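Local coordinates for cryptochrome DASH, chloroplastic/mitochondrial (Arabidopsis thaliana, PDB 2J4D), which repairs cyclobutane pyrimidine dimers in single-stranded DNA as an FAD- and folate-binding photolyase of the cryptochrome DASH type and may act as a photoreceptor, at residues F400-M405 with G430-G435; F448-Q453 with V492-G497. All coordinates share one frame; numbering follows the deposited sequence.

Interaction 1. Residues F400-M405 with G430-G435; sequences FLVRDM and GNWTYG. With FAD (flavin-adenine dinucleotide), chain C.
With CG anti to its carbonyl carbon (chi1 -56°) and the chain extended from there to NE, Arg403 carries its guanidinium across to the carbonyl of Gly435. Gly435 O lies at the guanidinium edge, near its plane: Arg403 NH1 donates to it over 2.7 Å, nearly along the C=O axis, and Arg403 NH2 adds a weak, more bent bond, so one carbonyl oxygen near the end of helix 425-436 takes both terminal nitrogens. Shortening Arg403 to an alanine removes both N-H donors and would probably leave Gly435 O without its mates from helix 391-404, the two segments then meeting here through apolar contacts alone. Those contacts converge on Trp432, where Val402 CG2 meets CZ3 at the ring edge (4.4 Å) and Leu401 CD2 approaches the same atom obliquely. One indole face receives the flavin methyl C7M, 3.4 Å from Trp432 NE1. Next to it, Asn431 reads the adenine of the folded FAD with a pair of bonds: its ND2 gives a nearly straight bond to N1A (2.9 Å), and its OD1 accepts from N6A. Helix 391-404 thus meets the rim of an indole whose face lines the FAD pocket. The short axes run 11.0 Å apart at 22°, nearly parallel, while Trp409 of helix 409-419 touches both Val402 and Trp432, and Trp366 of helix 360-367 packs on Leu401.

Interaction 2. Residues F448-Q453 with V492-G497; sequences FSIPKQ and VPLKHG
Ile450 opens helix 450-457 with its CA 8.0 Å from that of Leu494, which lies in an extended backbone conformation within the irregular 492-497 segment, so a helix start meets a loop. Leu494 carries the contact, splitting its two methyl groups between two neighbouring residues of the helix. Its CD2 comes to CG1 of Ile450 at 4.3 Å, and its CD1 to the ring carbon CD of Pro451 at 4.2 Å. The leucine has CG anti to its carbonyl carbon (chi1 -70°) and CD1 anti to CA across the next bond (chi2 170°), which carries CD1 out to Pro451 while CD2 turns to Ile450. Ile450 also rests on Ile376 of helix 374-386, whereas Trp481 touches both Pro451 and Leu494, and Tyr373 packs on Leu494 as well. Within 448-453 the first helical turn is closed by the backbone bond from Gln453 N to Ser449 O (2.8 Å), with Ser449 at the N-cap position. Further along the same turn Gln453 OE1 accepts from Arg392 NH1, tying this helix to helix 391-404. Between the two segments the chemistry is wholly apolar: methyl, methylene and proline-ring carbons meet at van der Waals distance, with no polar group to fix their direction. The join between the end of the modelled chain and helix 450-457 therefore rests here on shape and on the burial of a small greasy patch.

Interaction 1 is buried and polar at one end, aromatic at the other, and reaches the FAD pocket; interaction 2 is partly buried, farther from the chain's centre and purely aliphatic. One joins two helices, the other a helix start and the loop near the modelled C-terminus. Their centres lie about 14 Å apart, and segment 400-405 bridges them: Asp404 OD1 accepts a probable hydrogen bond from Lys495 N (2.8 Å), and Phe400 CZ packs on Val492 CG2 (3.8 Å). Helix 391-404 thus contacts helix 425-436 through 401-403 and the 492-497 loop through Phe400 and Asp404, all within the FAD-binding domain.

Interaction 1. Residues F400-M405 with G430-G435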
loop_
_atom_site.group_PDB
_atom_site.type_symbol
_atom_site.label_atom_id
_atom_site.label_comp_id
_atom_site.label_asym_id
_atom_site.label_seq_id
_atom_site.Cartn_x
_atom_site.Cartn_y
_atom_site.Cartn_z
ATOM N N PHE A 400 -15.449 15.454 5.030
ATOM C CA PHE A 400 -15.945 15.910 6.323
ATOM C C PHE A 400 -14.895 16.703 7.107
ATOM O O PHE A 400 -15.174 17.791 7.635
ATOM C CB PHE A 400 -16.401 14.721 7.169
ATOM C CG PHE A 400 -17.047 15.122 8.466
ATOM C CD1 PHE A 400 -18.377 15.535 8.497
ATOM C CD2 PHE A 400 -16.322 15.105 9.655
ATOM C CE1 PHE A 400 -18.977 15.925 9.694
ATOM C CE2 PHE A 400 -16.911 15.492 10.860
ATOM C CZ PHE A 400 -18.244 15.904 10.879
ATOM N N LEU A 401 -13.689 16.155 7.193
ATOM C CA LEU A 401 -12.621 16.820 7.926
ATOM C C LEU A 401 -12.268 18.169 7.342
ATOM O O LEU A 401 -12.095 19.153 8.069
ATOM C CB LEU A 401 -11.367 15.947 7.958
ATOM C CG LEU A 401 -10.208 16.590 8.729
ATOM C CD1 LEU A 401 -9.466 15.520 9.507
ATOM C CD2 LEU A 401 -9.277 17.331 7.772
ATOM N N VAL A 402 -12.157 18.214 6.022
ATOM C CA VAL A 402 -11.792 19.437 5.330
ATOM C C VAL A 402 -12.905 20.473 5.205
ATOM O O VAL A 402 -12.705 21.646 5.511
ATOM C CB VAL A 402 -11.278 19.130 3.899
ATOM C CG1 VAL A 402 -11.087 20.428 3.117
ATOM C CG2 VAL A 402 -9.970 18.353 3.970
ATOM N N ARG A 403 -14.074 20.032 4.756
ATOM C CA ARG A 403 -15.181 20.949 4.521
ATOM C C ARG A 403 -16.158 21.196 5.662
ATOM O O ARG A 403 -16.584 22.327 5.873
ATOM C CB ARG A 403 -15.933 20.498 3.268
ATOM C CG ARG A 403 -15.009 20.405 2.057
ATOM C CD ARG A 403 -15.757 20.272 0.742
ATOM N NE ARG A 403 -14.849 20.465 -0.387
ATOM C CZ ARG A 403 -13.892 19.606 -0.722
ATOM N NH1 ARG A 403 -13.736 18.498 -0.014
ATOM N NH2 ARG A 403 -13.082 19.861 -1.742
ATOM N N ASP A 404 -16.519 20.153 6.394
ATOM C CA ASP A 404 -17.446 20.319 7.501
ATOM C C ASP A 404 -16.735 20.789 8.760
ATOM O O ASP A 404 -17.250 21.639 9.486
ATOM C CB ASP A 404 -18.190 19.014 7.756
ATOM C CG ASP A 404 -19.107 18.647 6.607
ATOM O OD1 ASP A 404 -20.067 19.410 6.349
ATOM O OD2 ASP A 404 -18.864 17.608 5.954
ATOM N N MET A 405 -15.541 20.254 9.010
ATOM C CA MET A 405 -14.776 20.636 10.191
ATOM C C MET A 405 -13.812 21.787 9.932
ATOM O O MET A 405 -13.370 22.449 10.871
ATOM C CB MET A 405 -14.001 19.437 10.737
ATOM C CG MET A 405 -14.892 18.304 11.187
ATOM S SD MET A 405 -13.949 16.998 11.960
ATOM C CE MET A 405 -14.038 17.472 13.650
ATOM N N GLY A 430 -1.800 11.843 -2.427
ATOM C CA GLY A 430 -2.374 12.139 -3.725
ATOM C C GLY A 430 -3.882 12.257 -3.589
ATOM O O GLY A 430 -4.483 13.270 -3.963
ATOM N N ASN A 431 -4.506 11.222 -3.036
ATOM C CA ASN A 431 -5.950 11.243 -2.861
ATOM C C ASN A 431 -6.394 12.342 -1.895
ATOM O O ASN A 431 -7.453 12.945 -2.096
ATOM C CB ASN A 431 -6.444 9.877 -2.390
ATOM C CG ASN A 431 -6.624 8.892 -3.533
ATOM O OD1 ASN A 431 -7.594 8.970 -4.287
ATOM N ND2 ASN A 431 -5.683 7.963 -3.675
ATOM N N TRP A 432 -5.606 12.616 -0.856
ATOM C CA TRP A 432 -5.971 13.681 0.076
ATOM C C TRP A 432 -5.953 15.058 -0.598
ATOM O O TRP A 432 -6.856 15.864 -0.365
ATOM C CB TRP A 432 -5.058 13.701 1.316
ATOM C CG TRP A 432 -5.561 12.836 2.440
ATOM C CD1 TRP A 432 -5.219 11.535 2.700
ATOM C CD2 TRP A 432 -6.555 13.190 3.414
ATOM N NE1 TRP A 432 -5.944 11.059 3.768
ATOM C CE2 TRP A 432 -6.771 12.052 4.225
ATOM C CE3 TRP A 432 -7.286 14.356 3.675
ATOM C CZ2 TRP A 432 -7.692 12.047 5.282
ATOM C CZ3 TRP A 432 -8.202 14.350 4.725
ATOM C CH2 TRP A 432 -8.396 13.201 5.514
ATOM N N THR A 433 -4.950 15.337 -1.434
ATOM C CA THR A 433 -4.906 16.639 -2.099
ATOM C C THR A 433 -6.137 16.795 -2.976
ATOM O O THR A 433 -6.724 17.881 -3.046
ATOM C CB THR A 433 -3.644 16.828 -2.975
ATOM O OG1 THR A 433 -3.619 15.847 -4.017
ATOM C CG2 THR A 433 -2.397 16.711 -2.131
ATOM N N TYR A 434 -6.526 15.710 -3.644
ATOM C CA TYR A 434 -7.716 15.721 -4.486
ATOM C C TYR A 434 -8.945 16.040 -3.638
ATOM O O TYR A 434 -9.671 16.997 -3.912
ATOM C CB TYR A 434 -7.898 14.360 -5.163
ATOM C CG TYR A 434 -7.329 14.299 -6.558
ATOM C CD1 TYR A 434 -6.030 14.737 -6.822
ATOM C CD2 TYR A 434 -8.088 13.811 -7.621
ATOM C CE1 TYR A 434 -5.500 14.693 -8.110
ATOM C CE2 TYR A 434 -7.568 13.760 -8.913
ATOM C CZ TYR A 434 -6.275 14.202 -9.149
ATOM O OH TYR A 434 -5.750 14.152 -10.421
ATOM N N GLY A 435 -9.166 15.234 -2.602
ATOM C CA GLY A 435 -10.307 15.443 -1.727
ATOM C C GLY A 435 -10.333 16.807 -1.062
ATOM O O GLY A 435 -11.401 17.374 -0.832
HETATM P PA FAD C . -10.153 -1.727 -5.127
HETATM O O1A FAD C . -10.249 -3.201 -5.119
HETATM O O2A FAD C . -11.351 -0.911 -5.435
HETATM O O5B FAD C . -8.996 -1.259 -6.143
HETATM C C5B FAD C . -7.963 -2.181 -6.557
HETATM C C4B FAD C . -6.608 -1.484 -6.393
HETATM O O4B FAD C . -6.610 -0.298 -7.187
HETATM C C3B FAD C . -6.286 -1.024 -4.976
HETATM O O3B FAD C . -5.805 -2.075 -4.155
HETATM C C2B FAD C . -5.300 0.071 -5.246
HETATM O O2B FAD C . -3.957 -0.347 -5.358
HETATM C C1B FAD C . -5.850 0.726 -6.525
HETATM N N9A FAD C . -6.729 1.895 -6.308
HETATM C C8A FAD C . -8.110 1.922 -6.274
HETATM N N7A FAD C . -8.591 3.140 -6.067
HETATM C C5A FAD C . -7.478 3.945 -5.966
HETATM C C6A FAD C . -7.330 5.334 -5.739
HETATM N N6A FAD C . -8.338 6.183 -5.594
HETATM N N1A FAD C . -6.040 5.834 -5.683
HETATM C C2A FAD C . -4.965 4.990 -5.828
HETATM N N3A FAD C . -5.037 3.655 -6.046
HETATM C C4A FAD C . -6.312 3.180 -6.094
HETATM N N1 FAD C . -4.736 3.677 -1.465
HETATM C C2 FAD C . -3.519 3.129 -1.118
HETATM O O2 FAD C . -3.077 2.157 -1.704
HETATM N N3 FAD C . -2.798 3.720 -0.069
HETATM C C4 FAD C . -3.237 4.828 0.651
HETATM O O4 FAD C . -2.551 5.304 1.575
HETATM C C4X FAD C . -4.488 5.385 0.290
HETATM N N5 FAD C . -5.011 6.501 0.962
HETATM C C5X FAD C . -6.188 7.112 0.527
HETATM C C6 FAD C . -6.642 8.297 1.122
HETATM C C7 FAD C . -7.830 8.941 0.707
HETATM C C7M FAD C . -8.261 10.217 1.389
HETATM C C8 FAD C . -8.592 8.349 -0.364
HETATM C C8M FAD C . -9.883 8.968 -0.877
HETATM C C9 FAD C . -8.145 7.159 -0.971
HETATM C C9A FAD C . -6.944 6.516 -0.546
HETATM N N10 FAD C . -6.470 5.310 -1.140
HETATM C C10 FAD C . -5.213 4.777 -0.777
HETATM C "C1'" FAD C . -7.081 4.810 -2.415
HETATM C "C2'" FAD C . -8.217 3.776 -2.283
HETATM O "O2'" FAD C . -9.195 4.251 -1.374
HETATM C "C3'" FAD C . -7.653 2.446 -1.786
HETATM O "O3'" FAD C . -6.606 1.981 -2.660
HETATM C "C4'" FAD C . -8.679 1.302 -1.713
HETATM O "O4'" FAD C . -9.723 1.628 -0.793
HETATM C "C5'" FAD C . -7.971 0.030 -1.264
HETATM O "O5'" FAD C . -8.901 -1.054 -1.212
HETATM P P FAD C . -9.143 -2.110 -2.359
HETATM O O1P FAD C . -7.844 -2.775 -2.553
HETATM O O2P FAD C . -10.254 -3.013 -1.953
HETATM O O3P FAD C . -9.691 -1.334 -3.632
#

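Interaction 2. Residues F448-Q453 with V492-G497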
loop_
_atom_site.group_PDB
_atom_site.type_symbol
_atom_site.label_atom_id
_atom_site.label_comp_id
_atom_site.label_asym_id
_atom_site.label_seq_id
_atom_site.Cartn_x
_atom_site.Cartn_y
_atom_site.Cartn_z
ATOM N N PHE A 448 -18.967 16.078 -0.203
ATOM C CA PHE A 448 -19.778 14.882 -0.031
ATOM C C PHE A 448 -20.844 15.133 1.036
ATOM O O PHE A 448 -20.530 15.426 2.191
ATOM C CB PHE A 448 -18.912 13.689 0.373
ATOM C CG PHE A 448 -18.034 13.176 -0.732
ATOM C CD1 PHE A 448 -16.980 13.945 -1.220
ATOM C CD2 PHE A 448 -18.260 11.925 -1.293
ATOM C CE1 PHE A 448 -16.167 13.471 -2.250
ATOM C CE2 PHE A 448 -17.452 11.445 -2.325
ATOM C CZ PHE A 448 -16.405 12.220 -2.802
ATOM N N SER A 449 -22.104 15.036 0.632
ATOM C CA SER A 449 -23.220 15.230 1.547
ATOM C C SER A 449 -23.366 13.970 2.386
ATOM O O SER A 449 -23.659 12.904 1.856
ATOM C CB SER A 449 -24.508 15.470 0.757
ATOM O OG SER A 449 -25.639 15.413 1.610
ATOM N N ILE A 450 -23.158 14.090 3.691
ATOM C CA ILE A 450 -23.268 12.933 4.571
ATOM C C ILE A 450 -24.619 12.234 4.467
ATOM O O ILE A 450 -24.680 11.007 4.381
ATOM C CB ILE A 450 -22.977 13.321 6.045
ATOM C CG1 ILE A 450 -21.469 13.272 6.305
ATOM C CG2 ILE A 450 -23.678 12.362 7.001
ATOM C CD1 ILE A 450 -20.636 14.097 5.345
ATOM N N PRO A 451 -25.724 12.997 4.467
ATOM C CA PRO A 451 -27.034 12.349 4.366
ATOM C C PRO A 451 -27.211 11.573 3.066
ATOM O O PRO A 451 -27.688 10.442 3.076
ATOM C CB PRO A 451 -28.010 13.520 4.479
ATOM C CG PRO A 451 -27.246 14.649 3.878
ATOM C CD PRO A 451 -25.869 14.462 4.487
ATOM N N LYS A 452 -26.832 12.181 1.947
ATOM C CA LYS A 452 -26.967 11.513 0.657
ATOM C C LYS A 452 -26.058 10.303 0.557
ATOM O O LYS A 452 -26.452 9.261 0.040
ATOM C CB LYS A 452 -26.656 12.478 -0.488
ATOM C CG LYS A 452 -27.706 13.552 -0.685
ATOM C CD LYS A 452 -27.384 14.422 -1.884
ATOM C CE LYS A 452 -28.359 15.587 -1.983
ATOM N NZ LYS A 452 -27.923 16.594 -2.992
ATOM N N GLN A 453 -24.830 10.441 1.041
ATOM C CA GLN A 453 -23.896 9.328 0.992
ATOM C C GLN A 453 -24.459 8.177 1.816
ATOM O O GLN A 453 -24.432 7.019 1.388
ATOM C CB GLN A 453 -22.528 9.760 1.528
ATOM C CG GLN A 453 -21.838 10.799 0.644
ATOM C CD GLN A 453 -21.477 10.248 -0.728
ATOM O OE1 GLN A 453 -20.744 9.268 -0.837
ATOM N NE2 GLN A 453 -21.990 10.880 -1.780
ATOM N N VAL A 492 -19.940 19.378 15.094
ATOM C CA VAL A 492 -20.116 20.515 14.188
ATOM C C VAL A 492 -21.366 20.287 13.362
ATOM O O VAL A 492 -21.816 19.155 13.193
ATOM C CB VAL A 492 -18.987 20.647 13.139
ATOM C CG1 VAL A 492 -17.759 21.272 13.746
ATOM C CG2 VAL A 492 -18.685 19.271 12.544
ATOM N N PRO A 493 -21.950 21.366 12.845
ATOM C CA PRO A 493 -23.142 21.294 12.005
ATOM C C PRO A 493 -22.602 20.860 10.647
ATOM O O PRO A 493 -21.404 20.996 10.389
ATOM C CB PRO A 493 -23.641 22.743 12.010
ATOM C CG PRO A 493 -22.350 23.530 12.148
ATOM C CD PRO A 493 -21.686 22.757 13.254
ATOM N N LEU A 494 -23.444 20.303 9.790
ATOM C CA LEU A 494 -22.953 19.910 8.486
ATOM C C LEU A 494 -22.975 21.205 7.693
ATOM O O LEU A 494 -23.909 22.002 7.824
ATOM C CB LEU A 494 -23.862 18.860 7.854
ATOM C CG LEU A 494 -23.767 17.505 8.554
ATOM C CD1 LEU A 494 -24.863 16.594 8.023
ATOM C CD2 LEU A 494 -22.382 16.887 8.346
ATOM N N LYS A 495 -21.923 21.427 6.918
ATOM C CA LYS A 495 -21.801 22.616 6.107
ATOM C C LYS A 495 -22.935 22.780 5.099
ATOM O O LYS A 495 -23.279 23.906 4.773
ATOM C CB LYS A 495 -20.461 22.593 5.393
ATOM C CG LYS A 495 -20.132 23.876 4.696
ATOM C CD LYS A 495 -19.008 23.653 3.728
ATOM C CE LYS A 495 -19.208 24.544 2.534
ATOM N NZ LYS A 495 -17.978 25.272 2.163
ATOM N N HIS A 496 -23.529 21.703 4.591
ATOM C CA HIS A 496 -24.629 21.863 3.630
ATOM C C HIS A 496 -26.011 21.244 3.902
ATOM O O HIS A 496 -26.233 20.028 3.658
ATOM C CB HIS A 496 -24.107 21.448 2.271
ATOM C CG HIS A 496 -23.022 22.357 1.762
ATOM N ND1 HIS A 496 -23.297 23.613 1.263
ATOM C CD2 HIS A 496 -21.671 22.228 1.713
ATOM C CE1 HIS A 496 -22.173 24.211 0.909
ATOM N NE2 HIS A 496 -21.171 23.391 1.168
ATOM N N GLY A 497 -26.908 22.158 4.340
ATOM C CA GLY A 497 -28.313 21.919 4.730
ATOM C C GLY A 497 -29.065 20.614 4.522
ATOM O O GLY A 497 -28.621 19.455 4.722
#